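Local coordinates for protein Rho guanine nucleotide exchange factor 3 (Mus musculus, PDB 2Z0Q) that acts as a guanine nucleotide exchange factor for the GTPases RhoA and RhoB, with this chain covering its DH-PH part, at residues G193-A196 with E197-K201. Numbering follows the deposited sequence.
Sequences GIVA and EINTK
Ile194 and Ile198 are neighbours one turn apart on the same helix, their side chains running in one direction. They meet through methyl groups, with Ile194 CG2 3.8 Å from Ile198 CD1. Both isoleucines hold CG1 anti to the carbonyl carbon (chi1 -73° and -75°), and the contact joins the CG2 branch of Ile194 to the end of the CG1 branch of Ile198. On its way back along the helix that branch brings CG1 of Ile198 to 3.4 Å from Ile194 O. Val195 and Asn199 form the next such pair. Here a methyl meets an amide: Val195 CG1 is 3.5 Å from Asn199 ND2. The chi1 of Asn199 (-75°) also folds its amide back over the preceding turn, and CG lies 3.2 Å from Val195 O.

Backbone hydrogen bonds of the alpha-helical i to i+4 pattern set this spacing. Ile198 N donates to Ile194 O at 2.9 Å, and Asn199 N to Val195 O at 2.8 Å. The bond from Glu197 N to Gly193 O is longer, at 3.2 Å. Ala196 O accepts from Thr200 N, and Thr200 OG1 comes within 3.1 Å of the same oxygen.

All these residues belong to helix 180-213, the long helix that runs from the helical DH domain to the PH domain. One side of it packs on the other DH helices, while Gly193, Ala196, Glu197 and Thr200 lie exposed to solvent. Val195 and Ile198 both touch Leu160 of helix 155-172, and Ile198, which is buried, also reaches Tyr108 and Cys112 of helix 107-125. Asn199 OD1 takes a weak hydrogen bond from Arg157 NH2, while Lys201 NZ forms a salt bridge with Asp109 of helix 107-125.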
ATOM      1  N   GLY A 193      11.857 -14.681  -4.108  1.00 14.22           N
ATOM      2  CA  GLY A 193      12.591 -13.874  -5.068  1.00 15.89           C
ATOM      3  C   GLY A 193      11.710 -12.874  -5.822  1.00 16.46           C
ATOM      4  O   GLY A 193      12.109 -11.740  -6.088  1.00 17.48           O
ATOM      5  N   ILE A 194      10.503 -13.294  -6.159  1.00 14.13           N
ATOM      6  CA  ILE A 194       9.560 -12.472  -6.891  1.00 15.46           C
ATOM      7  C   ILE A 194       9.134 -11.300  -5.999  1.00 16.15           C
ATOM      8  O   ILE A 194       9.117 -10.147  -6.435  1.00 16.27           O
ATOM      9  CB  ILE A 194       8.295 -13.308  -7.301  1.00 14.04           C
ATOM     10  CG1 ILE A 194       8.666 -14.279  -8.436  1.00 15.35           C
ATOM     11  CG2 ILE A 194       7.172 -12.389  -7.827  1.00 15.19           C
ATOM     12  CD1 ILE A 194       7.637 -15.376  -8.695  1.00 13.77           C
ATOM     13  N   VAL A 195       8.792 -11.620  -4.751  1.00 15.68           N
ATOM     14  CA  VAL A 195       8.323 -10.580  -3.806  1.00 17.72           C
ATOM     15  C   VAL A 195       9.391  -9.534  -3.513  1.00 17.12           C
ATOM     16  O   VAL A 195       9.126  -8.326  -3.530  1.00 16.74           O
ATOM     17  CB  VAL A 195       7.861 -11.216  -2.464  1.00 18.86           C
ATOM     18  CG1 VAL A 195       7.573 -10.103  -1.399  1.00 16.92           C
ATOM     19  CG2 VAL A 195       6.657 -12.077  -2.724  1.00 19.56           C
ATOM     20  N   ALA A 196      10.608 -10.002  -3.283  1.00 17.62           N
ATOM     21  CA  ALA A 196      11.713  -9.113  -2.969  1.00 18.77           C
ATOM     22  C   ALA A 196      11.958  -8.136  -4.110  1.00 19.71           C
ATOM     23  O   ALA A 196      12.168  -6.929  -3.879  1.00 20.93           O
ATOM     24  CB  ALA A 196      12.982  -9.934  -2.686  1.00 18.04           C
ATOM     25  N   GLU A 197      11.900  -8.637  -5.340  1.00 20.80           N
ATOM     26  CA  GLU A 197      12.118  -7.804  -6.508  1.00 21.94           C
ATOM     27  C   GLU A 197      10.969  -6.809  -6.711  1.00 21.80           C
ATOM     28  O   GLU A 197      11.200  -5.625  -6.996  1.00 22.69           O
ATOM     29  CB  GLU A 197      12.263  -8.664  -7.768  1.00 25.62           C
ATOM     30  CG  GLU A 197      12.607  -7.870  -9.013  1.00 32.89           C
ATOM     31  CD  GLU A 197      13.852  -7.005  -8.818  1.00 36.70           C
ATOM     32  OE1 GLU A 197      14.816  -7.449  -8.153  1.00 41.40           O
ATOM     33  OE2 GLU A 197      13.870  -5.870  -9.328  1.00 41.04           O
ATOM     34  N   ILE A 198       9.738  -7.284  -6.570  1.00 19.65           N
ATOM     35  CA  ILE A 198       8.587  -6.404  -6.748  1.00 20.57           C
ATOM     36  C   ILE A 198       8.588  -5.338  -5.651  1.00 19.21           C
ATOM     37  O   ILE A 198       8.257  -4.187  -5.908  1.00 21.44           O
ATOM     38  CB  ILE A 198       7.258  -7.207  -6.728  1.00 20.76           C
ATOM     39  CG1 ILE A 198       7.117  -7.956  -8.068  1.00 21.96           C
ATOM     40  CG2 ILE A 198       6.076  -6.284  -6.374  1.00 21.15           C
ATOM     41  CD1 ILE A 198       5.889  -8.794  -8.157  1.00 21.85           C
ATOM     42  N   ASN A 199       8.982  -5.695  -4.430  1.00 20.94           N
ATOM     43  CA  ASN A 199       9.015  -4.687  -3.351  1.00 21.86           C
ATOM     44  C   ASN A 199      10.065  -3.610  -3.645  1.00 21.73           C
ATOM     45  O   ASN A 199       9.863  -2.422  -3.362  1.00 20.53           O
ATOM     46  CB  ASN A 199       9.329  -5.322  -1.982  1.00 20.56           C
ATOM     47  CG  ASN A 199       8.152  -6.070  -1.408  1.00 22.53           C
ATOM     48  OD1 ASN A 199       7.019  -5.903  -1.852  1.00 23.93           O
ATOM     49  ND2 ASN A 199       8.411  -6.904  -0.411  1.00 22.12           N
ATOM     50  N   THR A 200      11.207  -4.032  -4.186  1.00 22.30           N
ATOM     51  CA  THR A 200      12.265  -3.087  -4.508  1.00 24.77           C
ATOM     52  C   THR A 200      11.818  -2.135  -5.609  1.00 23.38           C
ATOM     53  O   THR A 200      12.008  -0.929  -5.503  1.00 23.92           O
ATOM     54  CB  THR A 200      13.541  -3.818  -4.919  1.00 25.81           C
ATOM     55  OG1 THR A 200      14.056  -4.494  -3.767  1.00 28.51           O
ATOM     56  CG2 THR A 200      14.617  -2.821  -5.424  1.00 26.08           C
ATOM     57  N   LYS A 201      11.205  -2.669  -6.657  1.00 23.40           N
ATOM     58  CA  LYS A 201      10.750  -1.844  -7.775  1.00 24.66           C
ATOM     59  C   LYS A 201       9.613  -0.909  -7.368  1.00 25.54           C
ATOM     60  O   LYS A 201       9.522   0.219  -7.866  1.00 26.90           O
ATOM     61  CB  LYS A 201      10.242  -2.722  -8.914  1.00 26.52           C
ATOM     62  CG  LYS A 201      11.285  -3.502  -9.626  1.00 28.39           C
ATOM     63  CD  LYS A 201      10.627  -4.284 -10.738  1.00 34.14           C
ATOM     64  CE  LYS A 201      11.547  -5.309 -11.349  1.00 35.57           C
ATOM     65  NZ  LYS A 201      10.796  -6.089 -12.369  1.00 38.90           N
TER